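Local coordinates for protein histidine--tRNA ligase (Staphylococcus aureus, PDB 1QE0) that catalyses the ATP-dependent attachment of L-histidine to its cognate tRNA, releasing AMP and diphosphate, as a homodimeric class II aminoacyl-tRNA synthetase, at residues Glu392-Asp397 and Thr408-Ala413; Ile334-Asp339 and Ile384-Gln389; Lys17-Ile22 and Ser309-Leu314. All coordinates share one frame; numbering follows the deposited sequence.

Contact 1: Glu392-Asp397 and Thr408-Ala413; sequences ENNKID and TIELDA
The flat amide of Asn394 meets two carboxylates, those of Glu410 and Asp412, and its plane stands steeply to both: 73° from the first and 84° from the second. Glu410 runs alongside it, while Asp412 crosses it at about a right angle. The amide nitrogen ND2 makes weak hydrogen bonds to both, at 3.3 Å to Glu410 OE1 and 3.2 Å to Asp412 OD1. At the other end of the amide, Asn394 OD1 accepts from the backbone N of Asp412 at 3.2 Å. This N-H lies in the carbonyl plane and uses a lone pair. CG of Asn394 is anti to the backbone N (chi1 179°), which sends the amide across to the turn after strand 406-409. Asn394 has positive phi where helix 388-393 ends, and its backbone O weakly accepts from Leu411 N.

Next along the chain begins the beta hairpin of strands 396-400 and 406-409, at one edge of the anticodon-binding domain's sheet. Ile396 and Ile409 form an antiparallel hydrogen-bonded pair, with Ile396 N to Ile409 O at 2.8 Å and Ile409 N to Ile396 O at 2.9 Å. Their side chains lie side by side on the face turned to helix 413-419, where both touch Leu414. Ile396 also reaches Leu411. On the other face, Thr408 OG1 gives a weak bond to Asp397 OD1 at 3.2 Å.

Asn394 thus ties the end of helix 388-393 to the turn after strand 406-409. Both acids gather at the ND2 end of the amide, which would probably favour this orientation and leave OD1 for the backbone N-H.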
loop_
_atom_site.group_PDB
_atom_site.type_symbol
_atom_site.label_atom_id
_atom_site.label_comp_id
_atom_site.label_asym_id
_atom_site.label_seq_id
_atom_site.Cartn_x
_atom_site.Cartn_y
_atom_site.Cartn_z
ATOM N N GLU A 392 -1.162 4.698 46.276
ATOM C CA GLU A 392 -1.180 5.748 47.275
ATOM C C GLU A 392 0.119 6.535 47.324
ATOM O O GLU A 392 0.106 7.758 47.212
ATOM C CB GLU A 392 -1.560 5.189 48.641
ATOM C CG GLU A 392 -0.863 3.910 48.999
ATOM C CD GLU A 392 -1.276 3.366 50.356
ATOM O OE1 GLU A 392 -1.062 2.151 50.598
ATOM O OE2 GLU A 392 -1.803 4.148 51.181
ATOM N N ASN A 393 1.241 5.842 47.463
ATOM C CA ASN A 393 2.535 6.510 47.496
ATOM C C ASN A 393 2.740 7.350 46.225
ATOM O O ASN A 393 3.628 8.208 46.198
ATOM C CB ASN A 393 3.688 5.493 47.538
ATOM C CG ASN A 393 3.700 4.633 48.782
ATOM O OD1 ASN A 393 3.625 3.411 48.696
ATOM N ND2 ASN A 393 3.869 5.258 49.938
ATOM N N ASN A 394 1.949 7.085 45.178
ATOM C CA ASN A 394 2.068 7.759 43.882
ATOM C C ASN A 394 3.500 7.586 43.378
ATOM O O ASN A 394 4.202 8.552 43.093
ATOM C CB ASN A 394 1.709 9.244 43.963
ATOM C CG ASN A 394 1.858 9.980 42.608
ATOM O OD1 ASN A 394 1.580 9.433 41.539
ATOM N ND2 ASN A 394 2.307 11.220 42.665
ATOM N N LYS A 395 3.937 6.343 43.258
ATOM C CA LYS A 395 5.279 6.072 42.789
ATOM C C LYS A 395 5.379 4.602 42.437
ATOM O O LYS A 395 4.907 3.752 43.195
ATOM C CB LYS A 395 6.289 6.405 43.878
ATOM C CG LYS A 395 6.073 5.583 45.117
ATOM C CD LYS A 395 7.231 4.657 45.372
ATOM C CE LYS A 395 8.326 5.350 46.168
ATOM N NZ LYS A 395 8.856 6.538 45.499
ATOM N N ILE A 396 5.930 4.316 41.256
ATOM C CA ILE A 396 6.127 2.941 40.789
ATOM C C ILE A 396 7.548 2.759 40.292
ATOM O O ILE A 396 8.276 3.724 40.045
ATOM C CB ILE A 396 5.165 2.500 39.624
ATOM C CG1 ILE A 396 4.809 3.662 38.705
ATOM C CG2 ILE A 396 3.957 1.803 40.148
ATOM C CD1 ILE A 396 5.961 4.104 37.825
ATOM N N ASP A 397 7.947 1.503 40.213
ATOM C CA ASP A 397 9.250 1.150 39.719
ATOM C C ASP A 397 9.008 0.695 38.295
ATOM O O ASP A 397 8.191 -0.190 38.045
ATOM C CB ASP A 397 9.853 0.007 40.554
ATOM C CG ASP A 397 10.476 0.491 41.860
ATOM O OD1 ASP A 397 11.687 0.240 42.099
ATOM O OD2 ASP A 397 9.754 1.144 42.641
ATOM N N THR A 408 12.501 4.137 39.791
ATOM C CA THR A 408 11.348 4.579 40.571
ATOM C C THR A 408 10.947 6.002 40.200
ATOM O O THR A 408 11.777 6.915 40.259
ATOM C CB THR A 408 11.674 4.562 42.052
ATOM O OG1 THR A 408 12.347 3.349 42.372
ATOM C CG2 THR A 408 10.408 4.632 42.861
ATOM N N ILE A 409 9.689 6.195 39.801
ATOM C CA ILE A 409 9.208 7.530 39.448
ATOM C C ILE A 409 7.832 7.667 40.061
ATOM O O ILE A 409 7.294 6.677 40.565
ATOM C CB ILE A 409 9.096 7.735 37.919
ATOM C CG1 ILE A 409 8.048 6.797 37.331
ATOM C CG2 ILE A 409 10.446 7.536 37.253
ATOM C CD1 ILE A 409 7.674 7.158 35.924
ATOM N N GLU A 410 7.286 8.885 40.091
ATOM C CA GLU A 410 5.934 9.079 40.625
ATOM C C GLU A 410 4.913 8.606 39.547
ATOM O O GLU A 410 5.185 8.715 38.341
ATOM C CB GLU A 410 5.696 10.541 41.032
ATOM C CG GLU A 410 5.572 11.509 39.883
ATOM C CD GLU A 410 5.287 12.950 40.331
ATOM O OE1 GLU A 410 4.136 13.226 40.760
ATOM O OE2 GLU A 410 6.219 13.805 40.225
ATOM N N LEU A 411 3.756 8.118 39.979
ATOM C CA LEU A 411 2.763 7.618 39.036
ATOM C C LEU A 411 2.382 8.661 38.017
ATOM O O LEU A 411 2.277 8.324 36.835
ATOM C CB LEU A 411 1.565 7.011 39.748
ATOM C CG LEU A 411 1.490 5.496 39.626
ATOM C CD1 LEU A 411 0.767 4.945 40.791
ATOM C CD2 LEU A 411 0.777 5.114 38.383
ATOM N N ASP A 412 2.231 9.912 38.429
ATOM C CA ASP A 412 1.914 10.968 37.473
ATOM C C ASP A 412 2.899 11.044 36.317
ATOM O O ASP A 412 2.499 11.217 35.143
ATOM C CB ASP A 412 1.918 12.341 38.142
ATOM C CG ASP A 412 0.663 12.586 38.950
ATOM O OD1 ASP A 412 0.690 12.453 40.177
ATOM O OD2 ASP A 412 -0.366 12.904 38.360
ATOM N N ALA A 413 4.182 10.958 36.630
ATOM C CA ALA A 413 5.166 11.052 35.579
ATOM C C ALA A 413 4.940 10.027 34.484
ATOM O O ALA A 413 5.160 10.357 33.335
ATOM C CB ALA A 413 6.555 10.947 36.118
#

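Contact 2: Ile334-Asp339 and Ile384-Gln389; sequences IVTMGD and IVIGDQ
Two neighbouring parallel strands of the anticodon-binding domain meet here, 332-336 and 382-386, in its five-stranded mixed sheet. Ile334 pairs with Ile384, Val335 with Val385 and Thr336 with Ile386. The short strand axes come within 4.4 Å and make an angle of 30°. Val335 N donates to Ile384 O at 2.7 Å, and Met337 N donates to Ile386 O at 2.8 Å. Ile386 N bonds back to Val335 O, though the place of that oxygen is less sure.

The side chains alternate between the faces. On one, Ile334 and Ile384 lie side by side, with CG1 of Ile334 3.9 Å from CD1 of Ile384. The other branch of Ile334, CG2, is anti to the backbone N and meets CD1 of Ile386 at 3.8 Å. Helix 338-353 packs on this face through Leu348, Leu349 and Ala345. Thr336 OG1 is hydrogen-bonded to Asp342 of the same helix.

On the opposite face Val335 and Val385 run alongside each other, with CB of Val335 3.8 Å from CG2 of Val385. Met337 continues this row, its CG 3.9 Å from CG1 of Val385. Its chain bends at chi2 (-46°) and chi3, which turns the end of the side chain away from strand 382-386. Helix 368-377 touches this face at Val335 and Met337.

Gly387 is the N-cap of helix 388-393, and its CA lies beside Met337 CB. Parallel strands that each lead into a helix, with helices on both faces, are typical of the alpha/beta anticodon-binding domain of class IIa synthetases.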
loop_
_atom_site.group_PDB
_atom_site.type_symbol
_atom_site.label_atom_id
_atom_site.label_comp_id
_atom_site.label_asym_id
_atom_site.label_seq_id
_atom_site.Cartn_x
_atom_site.Cartn_y
_atom_site.Cartn_z
ATOM N N ILE A 334 1.314 -2.971 31.383
ATOM C CA ILE A 334 0.811 -2.686 32.725
ATOM C C ILE A 334 0.265 -3.923 33.439
ATOM O O ILE A 334 -0.688 -4.558 32.960
ATOM C CB ILE A 334 -0.263 -1.591 32.654
ATOM C CG1 ILE A 334 0.360 -0.307 32.096
ATOM C CG2 ILE A 334 -0.845 -1.316 34.004
ATOM C CD1 ILE A 334 -0.650 0.736 31.739
ATOM N N VAL A 335 0.941 -4.272 34.544
ATOM C CA VAL A 335 0.616 -5.399 35.413
ATOM C C VAL A 335 -0.096 -4.787 36.596
ATOM O O VAL A 335 0.473 -3.917 37.257
ATOM C CB VAL A 335 1.882 -6.034 35.949
ATOM C CG1 VAL A 335 1.533 -7.125 36.965
ATOM C CG2 VAL A 335 2.723 -6.562 34.800
ATOM N N THR A 336 -1.335 -5.214 36.857
ATOM C CA THR A 336 -2.150 -4.667 37.964
ATOM C C THR A 336 -2.567 -5.681 39.027
ATOM O O THR A 336 -2.778 -6.867 38.731
ATOM C CB THR A 336 -3.407 -4.020 37.429
ATOM O OG1 THR A 336 -4.043 -4.921 36.512
ATOM C CG2 THR A 336 -3.070 -2.735 36.706
ATOM N N MET A 337 -2.705 -5.206 40.263
ATOM C CA MET A 337 -3.089 -6.064 41.383
ATOM C C MET A 337 -4.425 -5.642 41.935
ATOM O O MET A 337 -4.549 -4.584 42.541
ATOM C CB MET A 337 -2.048 -5.989 42.497
ATOM C CG MET A 337 -0.632 -6.232 42.027
ATOM S SD MET A 337 -0.589 -7.649 40.964
ATOM C CE MET A 337 -0.317 -8.902 42.164
ATOM N N GLY A 338 -5.439 -6.457 41.715
ATOM C CA GLY A 338 -6.751 -6.101 42.230
ATOM C C GLY A 338 -7.494 -4.996 41.479
ATOM O O GLY A 338 -6.865 -4.177 40.806
ATOM N N ASP A 339 -8.819 -4.939 41.669
ATOM C CA ASP A 339 -9.722 -3.991 41.000
ATOM C C ASP A 339 -9.371 -2.539 40.965
ATOM O O ASP A 339 -9.427 -1.940 39.898
ATOM C CB ASP A 339 -11.134 -4.122 41.539
ATOM C CG ASP A 339 -11.716 -5.489 41.290
ATOM O OD1 ASP A 339 -11.625 -5.978 40.132
ATOM O OD2 ASP A 339 -12.246 -6.077 42.262
ATOM N N ILE A 384 5.408 -2.380 34.431
ATOM C CA ILE A 384 5.055 -1.750 35.702
ATOM C C ILE A 384 3.967 -2.620 36.350
ATOM O O ILE A 384 3.173 -3.265 35.634
ATOM C CB ILE A 384 4.558 -0.292 35.583
ATOM C CG1 ILE A 384 3.300 -0.220 34.767
ATOM C CG2 ILE A 384 5.613 0.612 35.046
ATOM C CD1 ILE A 384 2.705 1.141 34.835
ATOM N N VAL A 385 4.009 -2.722 37.686
ATOM C CA VAL A 385 3.034 -3.505 38.460
ATOM C C VAL A 385 2.339 -2.517 39.362
ATOM O O VAL A 385 2.967 -2.012 40.289
ATOM C CB VAL A 385 3.713 -4.548 39.358
ATOM C CG1 VAL A 385 2.649 -5.340 40.148
ATOM C CG2 VAL A 385 4.601 -5.502 38.527
ATOM N N ILE A 386 1.098 -2.153 39.031
ATOM C CA ILE A 386 0.336 -1.193 39.823
ATOM C C ILE A 386 -0.511 -1.966 40.796
ATOM O O ILE A 386 -1.269 -2.850 40.404
ATOM C CB ILE A 386 -0.615 -0.328 38.977
ATOM C CG1 ILE A 386 0.125 0.369 37.845
ATOM C CG2 ILE A 386 -1.224 0.755 39.835
ATOM C CD1 ILE A 386 -0.792 1.117 36.937
ATOM N N GLY A 387 -0.353 -1.629 42.065
ATOM C CA GLY A 387 -1.094 -2.268 43.135
ATOM C C GLY A 387 -1.541 -1.136 44.028
ATOM O O GLY A 387 -1.132 -0.007 43.814
ATOM N N ASP A 388 -2.267 -1.422 45.092
ATOM C CA ASP A 388 -2.743 -0.345 45.928
ATOM C C ASP A 388 -1.653 0.426 46.679
ATOM O O ASP A 388 -1.813 1.619 46.929
ATOM C CB ASP A 388 -3.866 -0.829 46.848
ATOM C CG ASP A 388 -4.880 -1.775 46.137
ATOM O OD1 ASP A 388 -5.529 -2.580 46.860
ATOM O OD2 ASP A 388 -5.022 -1.734 44.881
ATOM N N GLN A 389 -0.528 -0.201 46.990
ATOM C CA GLN A 389 0.503 0.546 47.695
ATOM C C GLN A 389 1.086 1.599 46.775
ATOM O O GLN A 389 1.308 2.731 47.185
ATOM C CB GLN A 389 1.586 -0.357 48.281
ATOM C CG GLN A 389 2.124 -1.408 47.338
ATOM C CD GLN A 389 3.309 -2.188 47.939
ATOM O OE1 GLN A 389 4.113 -1.628 48.673
ATOM N NE2 GLN A 389 3.403 -3.487 47.629
#

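Contact 3: Lys17-Ile22 and Ser309-Leu314; sequences KKWRYI and SIERLL
Trp19 lays one face of its indole against helix 310-319. Ile310 CG2 sits over the six-membered ring, 3.8 Å from its centroid, and Leu314 CD2 over the five-membered ring, at 4.0 Å. Both are CH-pi contacts close to the ring normal. Glu311 comes to the ring edge, its CG 3.7 Å from Trp19 CZ2, with the carboxylate turned 79° from the ring.

One turn on, Ile22 adds an aliphatic contact. Its CG2 branch, anti to the backbone N, touches Ile310 CD1 at 3.6 Å and meets Leu313 CD2 tip to tip.

Further out, Glu311 OE2 is hydrogen-bonded to Asn125 N of strand 123-132, consistent with a carboxylate held beside the indole. Ser309 is the N-cap of the helix. Its OG accepts a nearly straight bond from Arg312 N at 3.2 Å. Arg39 of the second subunit packs on Trp19, and Arg20 forms a salt bridge with Glu37 of that subunit.

The short helix segments cross steeply, at 104°, with their axes 11.0 Å apart. Helix 13-33 thus packs on helix 310-319, which follows strand 302-309 of the largely antiparallel catalytic sheet as the strand-helix unit of class II motif 3.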
loop_
_atom_site.group_PDB
_atom_site.type_symbol
_atom_site.label_atom_id
_atom_site.label_comp_id
_atom_site.label_asym_id
_atom_site.label_seq_id
_atom_site.Cartn_x
_atom_site.Cartn_y
_atom_site.Cartn_z
ATOM N N LYS A 17 3.676 -6.730 9.076
ATOM C CA LYS A 17 4.620 -5.660 9.401
ATOM C C LYS A 17 5.766 -5.492 8.370
ATOM O O LYS A 17 6.244 -4.362 8.160
ATOM C CB LYS A 17 5.205 -5.857 10.808
ATOM C CG LYS A 17 6.053 -7.116 10.973
ATOM C CD LYS A 17 6.227 -7.488 12.438
ATOM C CE LYS A 17 7.103 -8.711 12.588
ATOM N NZ LYS A 17 7.080 -9.251 13.979
ATOM N N LYS A 18 6.183 -6.608 7.751
ATOM C CA LYS A 18 7.261 -6.654 6.753
ATOM C C LYS A 18 6.736 -6.056 5.484
ATOM O O LYS A 18 7.470 -5.380 4.778
ATOM C CB LYS A 18 7.678 -8.095 6.469
ATOM C CG LYS A 18 8.249 -8.856 7.637
ATOM C CD LYS A 18 8.410 -10.307 7.238
ATOM C CE LYS A 18 9.173 -11.170 8.260
ATOM N NZ LYS A 18 8.482 -11.300 9.578
ATOM N N TRP A 19 5.475 -6.360 5.167
ATOM C CA TRP A 19 4.801 -5.808 3.981
ATOM C C TRP A 19 4.655 -4.295 4.144
ATOM O O TRP A 19 4.977 -3.540 3.230
ATOM C CB TRP A 19 3.398 -6.389 3.804
ATOM C CG TRP A 19 3.375 -7.686 3.150
ATOM C CD1 TRP A 19 3.718 -8.885 3.699
ATOM C CD2 TRP A 19 3.052 -7.946 1.786
ATOM N NE1 TRP A 19 3.633 -9.885 2.750
ATOM C CE2 TRP A 19 3.223 -9.330 1.568
ATOM C CE3 TRP A 19 2.629 -7.147 0.725
ATOM C CZ2 TRP A 19 2.995 -9.924 0.328
ATOM C CZ3 TRP A 19 2.401 -7.742 -0.507
ATOM C CH2 TRP A 19 2.578 -9.113 -0.693
ATOM N N ARG A 20 4.166 -3.853 5.303
ATOM C CA ARG A 20 3.985 -2.425 5.539
ATOM C C ARG A 20 5.284 -1.670 5.509
ATOM O O ARG A 20 5.319 -0.520 5.086
ATOM C CB ARG A 20 3.267 -2.150 6.841
ATOM C CG ARG A 20 1.886 -2.750 6.870
ATOM C CD ARG A 20 1.118 -2.162 8.003
ATOM N NE ARG A 20 1.831 -2.336 9.260
ATOM C CZ ARG A 20 1.519 -3.283 10.119
ATOM N NH1 ARG A 20 2.180 -3.420 11.249
ATOM N NH2 ARG A 20 0.513 -4.083 9.845
ATOM N N TYR A 21 6.353 -2.298 5.971
ATOM C CA TYR A 21 7.659 -1.651 5.931
ATOM C C TYR A 21 8.076 -1.388 4.468
ATOM O O TYR A 21 8.498 -0.271 4.101
ATOM C CB TYR A 21 8.688 -2.536 6.619
ATOM C CG TYR A 21 10.049 -1.949 6.573
ATOM C CD1 TYR A 21 10.925 -2.271 5.545
ATOM C CD2 TYR A 21 10.476 -1.082 7.552
ATOM C CE1 TYR A 21 12.180 -1.759 5.495
ATOM C CE2 TYR A 21 11.767 -0.545 7.503
ATOM C CZ TYR A 21 12.603 -0.903 6.470
ATOM O OH TYR A 21 13.888 -0.449 6.414
ATOM N N ILE A 22 7.985 -2.442 3.662
ATOM C CA ILE A 22 8.308 -2.384 2.255
ATOM C C ILE A 22 7.379 -1.392 1.535
ATOM O O ILE A 22 7.846 -0.467 0.878
ATOM C CB ILE A 22 8.208 -3.779 1.657
ATOM C CG1 ILE A 22 9.414 -4.583 2.116
ATOM C CG2 ILE A 22 8.121 -3.716 0.144
ATOM C CD1 ILE A 22 9.322 -6.053 1.818
ATOM N N SER A 309 7.238 -7.847 -7.889
ATOM C CA SER A 309 6.425 -8.584 -6.918
ATOM C C SER A 309 6.951 -8.357 -5.533
ATOM O O SER A 309 8.150 -8.551 -5.301
ATOM C CB SER A 309 6.484 -10.080 -7.219
ATOM O OG SER A 309 6.029 -10.855 -6.125
ATOM N N ILE A 310 6.062 -8.004 -4.608
ATOM C CA ILE A 310 6.482 -7.780 -3.225
ATOM C C ILE A 310 6.850 -9.121 -2.584
ATOM O O ILE A 310 7.814 -9.237 -1.801
ATOM C CB ILE A 310 5.403 -7.080 -2.396
ATOM C CG1 ILE A 310 5.113 -5.685 -2.977
ATOM C CG2 ILE A 310 5.872 -6.950 -0.936
ATOM C CD1 ILE A 310 6.250 -4.731 -2.806
ATOM N N GLU A 311 6.148 -10.161 -2.998
ATOM C CA GLU A 311 6.470 -11.456 -2.455
ATOM C C GLU A 311 7.899 -11.834 -2.759
ATOM O O GLU A 311 8.662 -12.130 -1.841
ATOM C CB GLU A 311 5.490 -12.490 -2.932
ATOM C CG GLU A 311 4.167 -12.316 -2.216
ATOM C CD GLU A 311 3.014 -12.077 -3.151
ATOM O OE1 GLU A 311 1.903 -12.541 -2.833
ATOM O OE2 GLU A 311 3.217 -11.442 -4.198
ATOM N N ARG A 312 8.289 -11.709 -4.024
ATOM C CA ARG A 312 9.649 -12.023 -4.436
ATOM C C ARG A 312 10.675 -11.139 -3.721
ATOM O O ARG A 312 11.714 -11.640 -3.277
ATOM C CB ARG A 312 9.815 -11.866 -5.937
ATOM C CG ARG A 312 9.084 -12.875 -6.745
ATOM C CD ARG A 312 9.578 -12.843 -8.166
ATOM N NE ARG A 312 9.023 -13.941 -8.951
ATOM C CZ ARG A 312 9.728 -14.669 -9.814
ATOM N NH1 ARG A 312 11.014 -14.403 -10.004
ATOM N NH2 ARG A 312 9.163 -15.696 -10.451
ATOM N N LEU A 313 10.406 -9.834 -3.617
ATOM C CA LEU A 313 11.328 -8.919 -2.945
ATOM C C LEU A 313 11.561 -9.427 -1.534
ATOM O O LEU A 313 12.710 -9.567 -1.090
ATOM C CB LEU A 313 10.749 -7.512 -2.927
ATOM C CG LEU A 313 11.422 -6.457 -2.069
ATOM C CD1 LEU A 313 12.888 -6.388 -2.359
ATOM C CD2 LEU A 313 10.773 -5.115 -2.321
ATOM N N LEU A 314 10.457 -9.779 -0.869
ATOM C CA LEU A 314 10.481 -10.329 0.484
ATOM C C LEU A 314 11.409 -11.561 0.534
ATOM O O LEU A 314 12.334 -11.624 1.343
ATOM C CB LEU A 314 9.063 -10.718 0.910
ATOM C CG LEU A 314 8.389 -9.919 2.043
ATOM C CD1 LEU A 314 9.388 -9.075 2.779
ATOM C CD2 LEU A 314 7.273 -9.050 1.529
#

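Contacts 1 and 2 belong to one sheet of the anticodon-binding domain, with centres 12 Å apart. Strands 382-386 and 396-400 are neighbours in it, and helix 388-393 runs from one contact to the other. They touch directly where Ile396 CG2 lies 3.9 Å from Val385 O. Contact 3 involves the motif 3 helix of the catalytic domain, close to the centre of the chain. Its centre is 42 Å from that of contact 1 and 40 Å from that of contact 2. The nearest atoms of contacts 2 and 3 are about 19 Å apart. The enzyme is in its apo form. Of the three, contact 3 alone is touched by the second subunit.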